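Local coordinates for single-stranded DNA-binding protein (Thermus aquaticus, PDB 2IHF), which binds single-stranded DNA and probably recruits partner proteins to their sites of action in DNA replication, recombination and repair, at residues L137-D142 with V152-L157; G156-E161 with E169-L174; K191-L196 with L224-E229; L195-R200 with T217-L222. The protein carries 1 engineered substitution. All blocks are in the same frame, centred on the assembly; numbering follows the deposited sequence.

Interaction 1 (L137-D142 with V152-L157); sequences LTRDPD and VVRLGL
Leu137 pushes CD2 into the buried side of the sheet, where it lies 3.8 Å from Leu155 CD1 and also packs on Leu157 CD1. Packing is close around Gly156. Its O accepts Thr138 N at 2.9 Å, with the donor 48° above the carbonyl plane, and also meets Leu137 CA at 3.2 Å. Over the same glycine lies the extended side chain of Arg139, one guanidinium face resting on Gly156 N and NH1 3.4 Å from Gly156 CA. A side chain on Gly156 would run into Arg139 NH1 and Thr138 OG1. The guanidinium is kept in place by NE, which bonds Asp142 OD2 in its own plane at 3.2 Å, and by a salt bridge from NH1 to Glu175. Beyond it, Asp142 and Arg154 form an antiparallel hydrogen-bonded pair, with Asp142 N 2.8 Å from Arg154 O. Looser parts lie where Asp140 turns away, its OD1 bonding Lys191 N, and at the outer edge by Thr138, where a water on OG1 makes a weak bond to Leu157 O. Between Leu137 and Asp142 the chain loops away and returns two residues out of register, a break in the first strand of the opening beta hairpin of an OB fold.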
loop_
_atom_site.group_PDB
_atom_site.type_symbol
_atom_site.label_atom_id
_atom_site.label_comp_id
_atom_site.label_asym_id
_atom_site.label_seq_id
_atom_site.Cartn_x
_atom_site.Cartn_y
_atom_site.Cartn_z
ATOM N N LEU A 137 13.914 16.140 -0.313
ATOM C CA LEU A 137 14.257 16.679 -1.621
ATOM C C LEU A 137 15.761 16.879 -1.743
ATOM O O LEU A 137 16.409 17.389 -0.831
ATOM C CB LEU A 137 13.529 18.006 -1.869
ATOM C CG LEU A 137 12.000 17.999 -1.775
ATOM C CD1 LEU A 137 11.474 19.323 -2.308
ATOM C CD2 LEU A 137 11.411 16.849 -2.572
ATOM N N THR A 138 16.306 16.454 -2.878
ATOM C CA THR A 138 17.728 16.578 -3.154
ATOM C C THR A 138 18.000 17.862 -3.927
ATOM O O THR A 138 19.149 18.174 -4.237
ATOM C CB THR A 138 18.249 15.387 -3.981
ATOM O OG1 THR A 138 17.487 15.274 -5.186
ATOM C CG2 THR A 138 18.148 14.099 -3.188
ATOM N N ARG A 139 16.934 18.597 -4.241
ATOM C CA ARG A 139 17.037 19.860 -4.970
ATOM C C ARG A 139 15.721 20.634 -4.912
ATOM O O ARG A 139 14.697 20.106 -4.489
ATOM C CB ARG A 139 17.423 19.606 -6.434
ATOM C CG ARG A 139 16.409 18.824 -7.271
ATOM C CD ARG A 139 16.848 18.807 -8.735
ATOM N NE ARG A 139 15.775 18.406 -9.640
ATOM C CZ ARG A 139 15.425 17.148 -9.877
ATOM N NH1 ARG A 139 16.067 16.159 -9.278
ATOM N NH2 ARG A 139 14.424 16.888 -10.704
ATOM N N ASP A 140 15.762 21.900 -5.310
ATOM C CA ASP A 140 14.556 22.713 -5.317
ATOM C C ASP A 140 13.665 22.141 -6.401
ATOM O O ASP A 140 14.157 21.651 -7.415
ATOM C CB ASP A 140 14.877 24.176 -5.638
ATOM C CG ASP A 140 15.544 24.905 -4.479
ATOM O OD1 ASP A 140 15.433 24.443 -3.322
ATOM O OD2 ASP A 140 16.169 25.959 -4.725
ATOM N N PRO A 141 12.342 22.184 -6.207
ATOM C CA PRO A 141 11.439 21.639 -7.229
ATOM C C PRO A 141 11.448 22.444 -8.541
ATOM O O PRO A 141 11.628 23.661 -8.535
ATOM C CB PRO A 141 10.084 21.626 -6.516
ATOM C CG PRO A 141 10.197 22.757 -5.539
ATOM C CD PRO A 141 11.602 22.631 -5.014
ATOM N N ASP A 142 11.279 21.759 -9.667
ATOM C CA ASP A 142 11.289 22.421 -10.966
ATOM C C ASP A 142 9.884 22.494 -11.503
ATOM O O ASP A 142 9.348 21.504 -11.981
ATOM C CB ASP A 142 12.163 21.656 -11.965
ATOM C CG ASP A 142 13.611 21.604 -11.544
ATOM O OD1 ASP A 142 14.174 22.684 -11.271
ATOM O OD2 ASP A 142 14.187 20.493 -11.487
ATOM N N VAL A 152 3.091 21.615 -13.910
ATOM C CA VAL A 152 3.750 20.325 -13.723
ATOM C C VAL A 152 5.094 20.535 -13.027
ATOM O O VAL A 152 5.828 21.462 -13.347
ATOM C CB VAL A 152 3.961 19.568 -15.071
ATOM C CG1 VAL A 152 4.819 20.392 -16.019
ATOM C CG2 VAL A 152 4.605 18.213 -14.809
ATOM N N VAL A 153 5.405 19.682 -12.060
ATOM C CA VAL A 153 6.653 19.817 -11.338
ATOM C C VAL A 153 7.463 18.538 -11.361
ATOM O O VAL A 153 6.924 17.445 -11.492
ATOM C CB VAL A 153 6.411 20.240 -9.866
ATOM C CG1 VAL A 153 5.762 19.097 -9.094
ATOM C CG2 VAL A 153 7.724 20.651 -9.214
ATOM N N ARG A 154 8.774 18.699 -11.253
ATOM C CA ARG A 154 9.707 17.589 -11.227
ATOM C C ARG A 154 10.555 17.825 -9.992
ATOM O O ARG A 154 11.016 18.933 -9.752
ATOM C CB ARG A 154 10.582 17.600 -12.479
ATOM C CG ARG A 154 11.641 16.496 -12.531
ATOM C CD ARG A 154 11.004 15.126 -12.711
ATOM N NE ARG A 154 10.054 15.115 -13.824
ATOM C CZ ARG A 154 10.044 14.208 -14.797
ATOM N NH1 ARG A 154 10.939 13.229 -14.807
ATOM N NH2 ARG A 154 9.128 14.272 -15.755
ATOM N N LEU A 155 10.731 16.789 -9.188
ATOM C CA LEU A 155 11.550 16.924 -8.001
ATOM C C LEU A 155 12.351 15.662 -7.742
ATOM O O LEU A 155 11.964 14.575 -8.168
ATOM C CB LEU A 155 10.680 17.296 -6.802
ATOM C CG LEU A 155 9.443 16.459 -6.530
ATOM C CD1 LEU A 155 9.828 15.275 -5.663
ATOM C CD2 LEU A 155 8.396 17.308 -5.835
ATOM N N GLY A 156 13.488 15.822 -7.074
ATOM C CA GLY A 156 14.344 14.690 -6.772
ATOM C C GLY A 156 14.183 14.327 -5.315
ATOM O O GLY A 156 14.161 15.199 -4.454
ATOM N N LEU A 157 14.076 13.037 -5.033
ATOM C CA LEU A 157 13.893 12.578 -3.666
ATOM C C LEU A 157 15.006 11.624 -3.244
ATOM O O LEU A 157 15.419 10.758 -4.013
ATOM C CB LEU A 157 12.534 11.867 -3.541
ATOM C CG LEU A 157 11.979 11.675 -2.134
ATOM C CD1 LEU A 157 11.715 13.037 -1.530
ATOM C CD2 LEU A 157 10.704 10.862 -2.168
HETATM O O HOH W 1 17.193 12.455 -6.015
#

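Interaction 2 (G156-E161 with E169-L174); sequences GLAVNE and ERTHFL
The His172 ring turns an edge toward Val159 O, its CD2 3.9 Å away, while the Phe173 ring, projecting from the other side of the sheet, carries Thr171 CG2 over one face, toward the rim, and has Ala158 CB obliquely beside CE2 at 4.2 Å. Both rings rise from strand 172-174, which pairs antiparallel with strand 156-159, parts of the third and second strands of the C-terminal OB fold, joined by a partly disordered loop. Over these residues the strand axes run at 156° to each other. Four backbone bonds hold them: Leu157 and Leu174 exchange two, Leu174 N giving to Leu157 O in the carbonyl plane, and Val159 and His172 exchange two more, both 2.8 Å between N and O. Between these pairs, Phe173 CA approaches Leu157 O at 3.3 Å. On the face shared with His172, Val159 CG2 and Leu174 CD1 cross obliquely at 3.8 Å, and Leu174 goes on to pack against Leu133. His172 CG lies beside the backbone N, anti to the carbonyl carbon (chi1 -63°), and ND1 hydrogen-bonds Tyr84 N. Glu161 forms a salt bridge with Arg81, so this end of the hairpin is tied to strand 75-86 of the N-terminal SSB domain. On the Phe173 side the small side chains fill in closely: Thr171 CG2, already over the phenyl ring, also touches Ala158 CB at 3.7 Å.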
loop_
_atom_site.group_PDB
_atom_site.type_symbol
_atom_site.label_atom_id
_atom_site.label_comp_id
_atom_site.label_asym_id
_atom_site.label_seq_id
_atom_site.Cartn_x
_atom_site.Cartn_y
_atom_site.Cartn_z
ATOM N N GLY A 156 13.488 15.822 -7.074
ATOM C CA GLY A 156 14.344 14.690 -6.772
ATOM C C GLY A 156 14.183 14.327 -5.315
ATOM O O GLY A 156 14.161 15.199 -4.454
ATOM N N LEU A 157 14.076 13.037 -5.033
ATOM C CA LEU A 157 13.893 12.578 -3.666
ATOM C C LEU A 157 15.006 11.624 -3.244
ATOM O O LEU A 157 15.419 10.758 -4.013
ATOM C CB LEU A 157 12.534 11.867 -3.541
ATOM C CG LEU A 157 11.979 11.675 -2.134
ATOM C CD1 LEU A 157 11.715 13.037 -1.530
ATOM C CD2 LEU A 157 10.704 10.862 -2.168
ATOM N N ALA A 158 15.495 11.798 -2.021
ATOM C CA ALA A 158 16.529 10.928 -1.486
ATOM C C ALA A 158 15.821 10.078 -0.443
ATOM O O ALA A 158 15.287 10.611 0.521
ATOM C CB ALA A 158 17.631 11.749 -0.844
ATOM N N VAL A 159 15.800 8.762 -0.641
ATOM C CA VAL A 159 15.130 7.866 0.296
ATOM C C VAL A 159 16.138 6.925 0.919
ATOM O O VAL A 159 16.827 6.186 0.222
ATOM C CB VAL A 159 14.027 7.018 -0.402
ATOM C CG1 VAL A 159 13.373 6.075 0.611
ATOM C CG2 VAL A 159 12.980 7.930 -1.039
ATOM N N ASN A 160 16.226 6.963 2.243
ATOM C CA ASN A 160 17.156 6.109 2.967
ATOM C C ASN A 160 16.432 5.537 4.181
ATOM O O ASN A 160 16.176 6.245 5.153
ATOM C CB ASN A 160 18.382 6.922 3.402
ATOM C CG ASN A 160 19.596 6.051 3.681
ATOM O OD1 ASN A 160 19.555 5.157 4.525
ATOM N ND2 ASN A 160 20.686 6.308 2.962
ATOM N N GLU A 161 16.091 4.257 4.115
ATOM C CA GLU A 161 15.383 3.606 5.212
ATOM C C GLU A 161 16.348 3.043 6.254
ATOM O O GLU A 161 17.570 3.060 5.991
ATOM C CB GLU A 161 14.514 2.474 4.673
ATOM C CG GLU A 161 13.870 2.772 3.336
ATOM C CD GLU A 161 13.060 1.603 2.828
ATOM O OE1 GLU A 161 11.986 1.328 3.412
ATOM O OE2 GLU A 161 13.506 0.955 1.853
ATOM N N GLU A 169 21.555 0.540 3.640
ATOM C CA GLU A 169 23.008 0.555 3.289
ATOM C C GLU A 169 23.377 1.744 2.405
ATOM O O GLU A 169 24.544 2.131 2.344
ATOM C CB GLU A 169 23.403 -0.776 2.620
ATOM C CG GLU A 169 22.340 -1.365 1.685
ATOM C CD GLU A 169 22.495 -2.876 1.462
ATOM O OE1 GLU A 169 21.607 -3.642 1.919
ATOM O OE2 GLU A 169 23.496 -3.291 0.829
ATOM N N ARG A 170 22.391 2.334 1.732
ATOM C CA ARG A 170 22.665 3.491 0.886
ATOM C C ARG A 170 21.411 4.285 0.528
ATOM O O ARG A 170 20.287 3.810 0.686
ATOM C CB ARG A 170 23.384 3.055 -0.385
ATOM C CG ARG A 170 22.569 2.171 -1.288
ATOM C CD ARG A 170 23.483 1.534 -2.290
ATOM N NE ARG A 170 23.043 0.188 -2.610
ATOM C CZ ARG A 170 22.174 -0.101 -3.569
ATOM N NH1 ARG A 170 21.658 0.872 -4.310
ATOM N NH2 ARG A 170 21.824 -1.360 -3.784
ATOM N N THR A 171 21.605 5.503 0.042
ATOM C CA THR A 171 20.472 6.347 -0.314
ATOM C C THR A 171 19.990 6.090 -1.739
ATOM O O THR A 171 20.792 5.920 -2.658
ATOM C CB THR A 171 20.840 7.847 -0.168
ATOM O OG1 THR A 171 21.081 8.143 1.215
ATOM C CG2 THR A 171 19.717 8.747 -0.690
ATOM N N HIS A 172 18.675 6.058 -1.922
ATOM C CA HIS A 172 18.115 5.853 -3.253
ATOM C C HIS A 172 17.573 7.173 -3.768
ATOM O O HIS A 172 16.762 7.818 -3.116
ATOM C CB HIS A 172 17.014 4.794 -3.205
ATOM C CG HIS A 172 17.514 3.446 -2.797
ATOM N ND1 HIS A 172 18.118 2.577 -3.682
ATOM C CD2 HIS A 172 17.566 2.849 -1.585
ATOM C CE1 HIS A 172 18.522 1.504 -3.030
ATOM N NE2 HIS A 172 18.200 1.642 -1.756
ATOM N N PHE A 173 18.049 7.580 -4.933
ATOM C CA PHE A 173 17.613 8.829 -5.524
ATOM C C PHE A 173 16.512 8.559 -6.523
ATOM O O PHE A 173 16.708 7.851 -7.514
ATOM C CB PHE A 173 18.812 9.527 -6.157
ATOM C CG PHE A 173 19.899 9.821 -5.173
ATOM C CD1 PHE A 173 20.868 8.867 -4.883
ATOM C CD2 PHE A 173 19.894 11.015 -4.461
ATOM C CE1 PHE A 173 21.813 9.100 -3.900
ATOM C CE2 PHE A 173 20.832 11.254 -3.477
ATOM C CZ PHE A 173 21.791 10.298 -3.192
ATOM N N LEU A 174 15.343 9.131 -6.247
ATOM C CA LEU A 174 14.164 8.916 -7.073
ATOM C C LEU A 174 13.498 10.201 -7.582
ATOM O O LEU A 174 13.352 11.187 -6.849
ATOM C CB LEU A 174 13.171 8.067 -6.258
ATOM C CG LEU A 174 13.858 6.901 -5.506
ATOM C CD1 LEU A 174 12.930 6.283 -4.481
ATOM C CD2 LEU A 174 14.340 5.849 -6.497
#

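Interaction 3 (K191-L196 with L224-E229); sequences KGDGLL and LERPLE
Leu195 meets the 224-229 segment through the end of its side chain. Its CB points away from that segment and packs near Leu157; CG, anti to the backbone N (chi1 -174°), passes Glu225 O; CD1 presses on that same oxygen at 3.3 Å; and CD2 touches Leu224 CD2 at 4.1 Å. Next to it, Leu196 and Glu225 form an antiparallel hydrogen-bonded pair, with Leu196 N 3.0 Å from Glu225 O. Pro227 has no N-H to offer to Gly194 O; its CD lies 3.4 Å from that buried oxygen, which has no partner. At the outer end the Asp193 carboxylate lies over one face of the Arg226 guanidinium, the two planes 31° apart. Their salt bridge is long, 3.7 Å from OD1 to NH2, and no N-H points at the oxygen; Asp193 OD2 instead accepts the backbone N of Ala190. With an alanine at Asp193, Arg226 would probably lose the negative charge beside it and Ala190 N its acceptor. Glu225 forms a salt bridge with Arg126 of the second subunit. The last strand of an OB fold here closes against its antiparallel neighbour, strand 194-203, at the dimer interface.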
loop_
_atom_site.group_PDB
_atom_site.type_symbol
_atom_site.label_atom_id
_atom_site.label_comp_id
_atom_site.label_asym_id
_atom_site.label_seq_id
_atom_site.Cartn_x
_atom_site.Cartn_y
_atom_site.Cartn_z
ATOM N N LYS A 191 15.014 22.284 -1.306
ATOM C CA LYS A 191 16.001 21.235 -1.104
ATOM C C LYS A 191 16.112 20.943 0.391
ATOM O O LYS A 191 16.209 21.866 1.191
ATOM C CB LYS A 191 17.347 21.705 -1.646
ATOM C CG LYS A 191 18.469 20.733 -1.480
ATOM C CD LYS A 191 19.761 21.376 -1.918
ATOM C CE LYS A 191 20.912 20.440 -1.687
ATOM N NZ LYS A 191 22.163 21.206 -1.480
ATOM N N GLY A 192 16.088 19.665 0.763
ATOM C CA GLY A 192 16.175 19.294 2.168
ATOM C C GLY A 192 14.832 18.996 2.829
ATOM O O GLY A 192 14.770 18.305 3.843
ATOM N N ASP A 193 13.751 19.521 2.265
ATOM C CA ASP A 193 12.429 19.295 2.829
ATOM C C ASP A 193 11.989 17.846 2.789
ATOM O O ASP A 193 12.297 17.117 1.846
ATOM C CB ASP A 193 11.374 20.120 2.096
ATOM C CG ASP A 193 11.447 21.580 2.426
ATOM O OD1 ASP A 193 12.165 21.932 3.385
ATOM O OD2 ASP A 193 10.772 22.370 1.734
ATOM N N GLY A 194 11.249 17.442 3.819
ATOM C CA GLY A 194 10.735 16.086 3.888
ATOM C C GLY A 194 9.488 15.975 3.034
ATOM O O GLY A 194 8.732 16.937 2.882
ATOM N N LEU A 195 9.271 14.804 2.449
ATOM C CA LEU A 195 8.099 14.619 1.623
ATOM C C LEU A 195 7.596 13.176 1.608
ATOM O O LEU A 195 8.387 12.230 1.589
ATOM C CB LEU A 195 8.396 15.082 0.203
ATOM C CG LEU A 195 7.206 15.084 -0.762
ATOM C CD1 LEU A 195 6.225 16.184 -0.374
ATOM C CD2 LEU A 195 7.712 15.288 -2.178
ATOM N N LEU A 196 6.270 13.036 1.654
ATOM C CA LEU A 196 5.585 11.742 1.591
ATOM C C LEU A 196 4.905 11.715 0.231
ATOM O O LEU A 196 4.129 12.611 -0.096
ATOM C CB LEU A 196 4.508 11.612 2.682
ATOM C CG LEU A 196 3.508 10.455 2.494
ATOM C CD1 LEU A 196 4.255 9.131 2.495
ATOM C CD2 LEU A 196 2.455 10.471 3.590
ATOM N N LEU A 224 0.537 14.203 -2.165
ATOM C CA LEU A 224 1.814 14.740 -1.664
ATOM C C LEU A 224 1.528 15.350 -0.287
ATOM O O LEU A 224 0.561 16.089 -0.129
ATOM C CB LEU A 224 2.398 15.819 -2.592
ATOM C CG LEU A 224 2.942 15.407 -3.967
ATOM C CD1 LEU A 224 3.479 16.633 -4.688
ATOM C CD2 LEU A 224 4.039 14.357 -3.799
ATOM N N GLU A 225 2.343 15.031 0.714
ATOM C CA GLU A 225 2.134 15.577 2.055
ATOM C C GLU A 225 3.478 15.899 2.683
ATOM O O GLU A 225 4.493 15.316 2.307
ATOM C CB GLU A 225 1.415 14.575 2.964
ATOM C CG GLU A 225 0.029 14.111 2.512
ATOM C CD GLU A 225 -0.999 15.228 2.468
ATOM O OE1 GLU A 225 -0.874 16.202 3.238
ATOM O OE2 GLU A 225 -1.948 15.118 1.668
ATOM N N ARG A 226 3.486 16.813 3.648
ATOM C CA ARG A 226 4.726 17.192 4.312
ATOM C C ARG A 226 4.812 16.633 5.707
ATOM O O ARG A 226 3.988 16.962 6.555
ATOM C CB ARG A 226 4.871 18.715 4.426
ATOM C CG ARG A 226 5.041 19.459 3.121
ATOM C CD ARG A 226 5.544 20.885 3.346
ATOM N NE ARG A 226 6.819 20.918 4.067
ATOM C CZ ARG A 226 7.601 21.995 4.155
ATOM N NH1 ARG A 226 7.235 23.124 3.565
ATOM N NH2 ARG A 226 8.746 21.946 4.826
ATOM N N PRO A 227 5.820 15.777 5.967
ATOM C CA PRO A 227 5.989 15.192 7.298
ATOM C C PRO A 227 6.499 16.322 8.180
ATOM O O PRO A 227 7.509 16.944 7.852
ATOM C CB PRO A 227 7.071 14.129 7.089
ATOM C CG PRO A 227 7.057 13.859 5.620
ATOM C CD PRO A 227 6.787 15.203 5.017
ATOM N N LEU A 228 5.809 16.604 9.281
ATOM C CA LEU A 228 6.235 17.673 10.188
ATOM C C LEU A 228 7.577 17.361 10.864
ATOM O O LEU A 228 7.906 16.195 11.119
ATOM C CB LEU A 228 5.186 17.905 11.285
ATOM C CG LEU A 228 3.832 18.529 10.946
ATOM C CD1 LEU A 228 3.014 18.681 12.221
ATOM C CD2 LEU A 228 4.035 19.881 10.290
ATOM N N GLU A 229 8.363 18.398 11.140
ATOM C CA GLU A 229 9.614 18.175 11.820
ATOM C C GLU A 229 9.730 18.934 13.131
ATOM O O GLU A 229 9.540 20.144 13.175
ATOM C CB GLU A 229 10.790 18.414 10.882
ATOM C CG GLU A 229 11.227 17.156 10.147
ATOM C CD GLU A 229 11.052 17.248 8.646
ATOM O OE1 GLU A 229 10.425 18.222 8.184
ATOM O OE2 GLU A 229 11.541 16.357 7.921
#

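Interaction 4 (L195-R200 with T217-L222); sequences LLVIGR and TRVEAL
Gly199 pairs antiparallel with Ala221 and Arg200 with Glu220, but the axes of 195-200 and 217-221 run at 108°, so the chains meet over only a few residues before diverging. This is the steep crossing of two neighbouring barrel strands in the C-terminal OB fold. Arg200 and Glu220 exchange two backbone bonds, and Leu222 N gives a third to Ile198 O at 2.7 Å, just where the chain turns a corner toward strand 223-225. Gly199 makes the close approach possible: its CA lies 3.2 Å from Glu220 O, where a side chain would collide with that oxygen. Inside the barrel Val197 and Val219 reach toward each other tip to tip, CG1 to CG1 at 4.0 Å, and Val197 CG1 is equally near Ala221 CB; Leu133 and Val176 pack around them. On the outer side Leu222 lies across Arg200 at about a right angle, setting CD1 over the centre of the guanidinium, 3.7 Å from CZ. Arg200 gets there with CG anti to the carbonyl carbon (chi1 -50°) and an extended chain, and its NH1 hydrogen-bonds Asn129 O. Replacing Arg200 by a serine is likely to uncover Leu222 CD1 and leave Asn129 O without this donor. Farther along the 217-222 segment, Arg218, which also has a salt bridge to Asp204, brings NH1 to 3.0 Å from Glu220 OE1, the oxygen lying in the guanidinium plane.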
loop_
_atom_site.group_PDB
_atom_site.type_symbol
_atom_site.label_atom_id
_atom_site.label_comp_id
_atom_site.label_asym_id
_atom_site.label_seq_id
_atom_site.Cartn_x
_atom_site.Cartn_y
_atom_site.Cartn_z
ATOM N N LEU A 195 9.271 14.804 2.449
ATOM C CA LEU A 195 8.099 14.619 1.623
ATOM C C LEU A 195 7.596 13.176 1.608
ATOM O O LEU A 195 8.387 12.230 1.589
ATOM C CB LEU A 195 8.396 15.082 0.203
ATOM C CG LEU A 195 7.206 15.084 -0.762
ATOM C CD1 LEU A 195 6.225 16.184 -0.374
ATOM C CD2 LEU A 195 7.712 15.288 -2.178
ATOM N N LEU A 196 6.270 13.036 1.654
ATOM C CA LEU A 196 5.585 11.742 1.591
ATOM C C LEU A 196 4.905 11.715 0.231
ATOM O O LEU A 196 4.129 12.611 -0.096
ATOM C CB LEU A 196 4.508 11.612 2.682
ATOM C CG LEU A 196 3.508 10.455 2.494
ATOM C CD1 LEU A 196 4.255 9.131 2.495
ATOM C CD2 LEU A 196 2.455 10.471 3.590
ATOM N N VAL A 197 5.203 10.699 -0.564
ATOM C CA VAL A 197 4.605 10.573 -1.881
ATOM C C VAL A 197 3.777 9.310 -2.022
ATOM O O VAL A 197 4.198 8.231 -1.622
ATOM C CB VAL A 197 5.675 10.519 -3.001
ATOM C CG1 VAL A 197 4.994 10.496 -4.380
ATOM C CG2 VAL A 197 6.630 11.699 -2.875
ATOM N N ILE A 198 2.593 9.449 -2.590
ATOM C CA ILE A 198 1.750 8.295 -2.847
ATOM C C ILE A 198 1.388 8.426 -4.324
ATOM O O ILE A 198 0.784 9.413 -4.738
ATOM C CB ILE A 198 0.509 8.308 -1.936
ATOM C CG1 ILE A 198 0.974 8.171 -0.476
ATOM C CG2 ILE A 198 -0.442 7.183 -2.311
ATOM C CD1 ILE A 198 -0.127 8.129 0.528
ATOM N N GLY A 199 1.794 7.453 -5.129
ATOM C CA GLY A 199 1.516 7.545 -6.549
ATOM C C GLY A 199 1.660 6.262 -7.337
ATOM O O GLY A 199 1.462 5.179 -6.790
ATOM N N ARG A 200 2.000 6.406 -8.621
ATOM C CA ARG A 200 2.153 5.296 -9.551
ATOM C C ARG A 200 3.549 5.281 -10.161
ATOM O O ARG A 200 4.179 6.320 -10.325
ATOM C CB ARG A 200 1.128 5.415 -10.685
ATOM C CG ARG A 200 -0.279 5.629 -10.187
ATOM C CD ARG A 200 -1.306 5.491 -11.295
ATOM N NE ARG A 200 -2.686 5.703 -10.831
ATOM C CZ ARG A 200 -3.351 4.911 -9.985
ATOM N NH1 ARG A 200 -2.778 3.822 -9.476
ATOM N NH2 ARG A 200 -4.605 5.203 -9.657
ATOM N N THR A 217 12.624 5.527 -15.196
ATOM C CA THR A 217 11.499 5.076 -14.401
ATOM C C THR A 217 11.336 6.147 -13.322
ATOM O O THR A 217 12.317 6.540 -12.688
ATOM C CB THR A 217 11.800 3.723 -13.745
ATOM O OG1 THR A 217 11.963 2.735 -14.766
ATOM C CG2 THR A 217 10.673 3.308 -12.818
ATOM N N ARG A 218 10.117 6.647 -13.143
ATOM C CA ARG A 218 9.871 7.659 -12.123
ATOM C C ARG A 218 8.500 7.448 -11.478
ATOM O O ARG A 218 7.771 6.541 -11.852
ATOM C CB ARG A 218 9.968 9.063 -12.731
ATOM C CG ARG A 218 8.718 9.553 -13.429
ATOM C CD ARG A 218 8.897 11.010 -13.807
ATOM N NE ARG A 218 8.712 11.226 -15.237
ATOM C CZ ARG A 218 7.534 11.403 -15.825
ATOM N NH1 ARG A 218 6.411 11.396 -15.108
ATOM N NH2 ARG A 218 7.481 11.592 -17.136
ATOM N N VAL A 219 8.165 8.277 -10.499
ATOM C CA VAL A 219 6.887 8.175 -9.803
ATOM C C VAL A 219 5.981 9.370 -10.140
ATOM O O VAL A 219 6.410 10.515 -10.100
ATOM C CB VAL A 219 7.102 8.116 -8.255
ATOM C CG1 VAL A 219 5.762 8.189 -7.526
ATOM C CG2 VAL A 219 7.854 6.843 -7.872
ATOM N N GLU A 220 4.731 9.086 -10.496
ATOM C CA GLU A 220 3.753 10.127 -10.809
ATOM C C GLU A 220 2.931 10.252 -9.527
ATOM O O GLU A 220 2.258 9.307 -9.126
ATOM C CB GLU A 220 2.861 9.672 -11.966
ATOM C CG GLU A 220 2.012 10.766 -12.585
ATOM C CD GLU A 220 2.539 11.213 -13.946
ATOM O OE1 GLU A 220 3.635 11.812 -14.009
ATOM O OE2 GLU A 220 1.860 10.953 -14.961
ATOM N N ALA A 221 2.979 11.410 -8.884
ATOM C CA ALA A 221 2.267 11.591 -7.626
ATOM C C ALA A 221 0.756 11.743 -7.713
ATOM O O ALA A 221 0.241 12.450 -8.578
ATOM C CB ALA A 221 2.846 12.784 -6.868
ATOM N N LEU A 222 0.057 11.071 -6.800
ATOM C CA LEU A 222 -1.404 11.136 -6.689
ATOM C C LEU A 222 -1.738 11.929 -5.429
ATOM O O LEU A 222 -2.768 12.587 -5.353
ATOM C CB LEU A 222 -1.999 9.731 -6.574
ATOM C CG LEU A 222 -1.718 8.760 -7.721
ATOM C CD1 LEU A 222 -2.389 7.435 -7.436
ATOM C CD2 LEU A 222 -2.229 9.334 -9.014
#

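How the interactions relate
All four contacts lie in the C-terminal OB domain, their centres about 12 to 14 Å apart. Interactions 1 and 2 come first along the chain and share Gly156 and Leu157, pairing strand 151-159 with strand 128-145 and with strand 172-179. Interactions 3 and 4 follow, both starting from strand 194-203 and sharing Leu195 and Leu196; their partners, strands 223-225 and 217-221, are consecutive. Backbone bonds from Leu137 to Gly192 and Asp193 join interaction 1 to interaction 3, while Leu157 packs on Leu195 and on Val197 of interaction 4. The curled sheet is thereby linked from strand to strand, and interactions 3 and 4 also touch the second subunit.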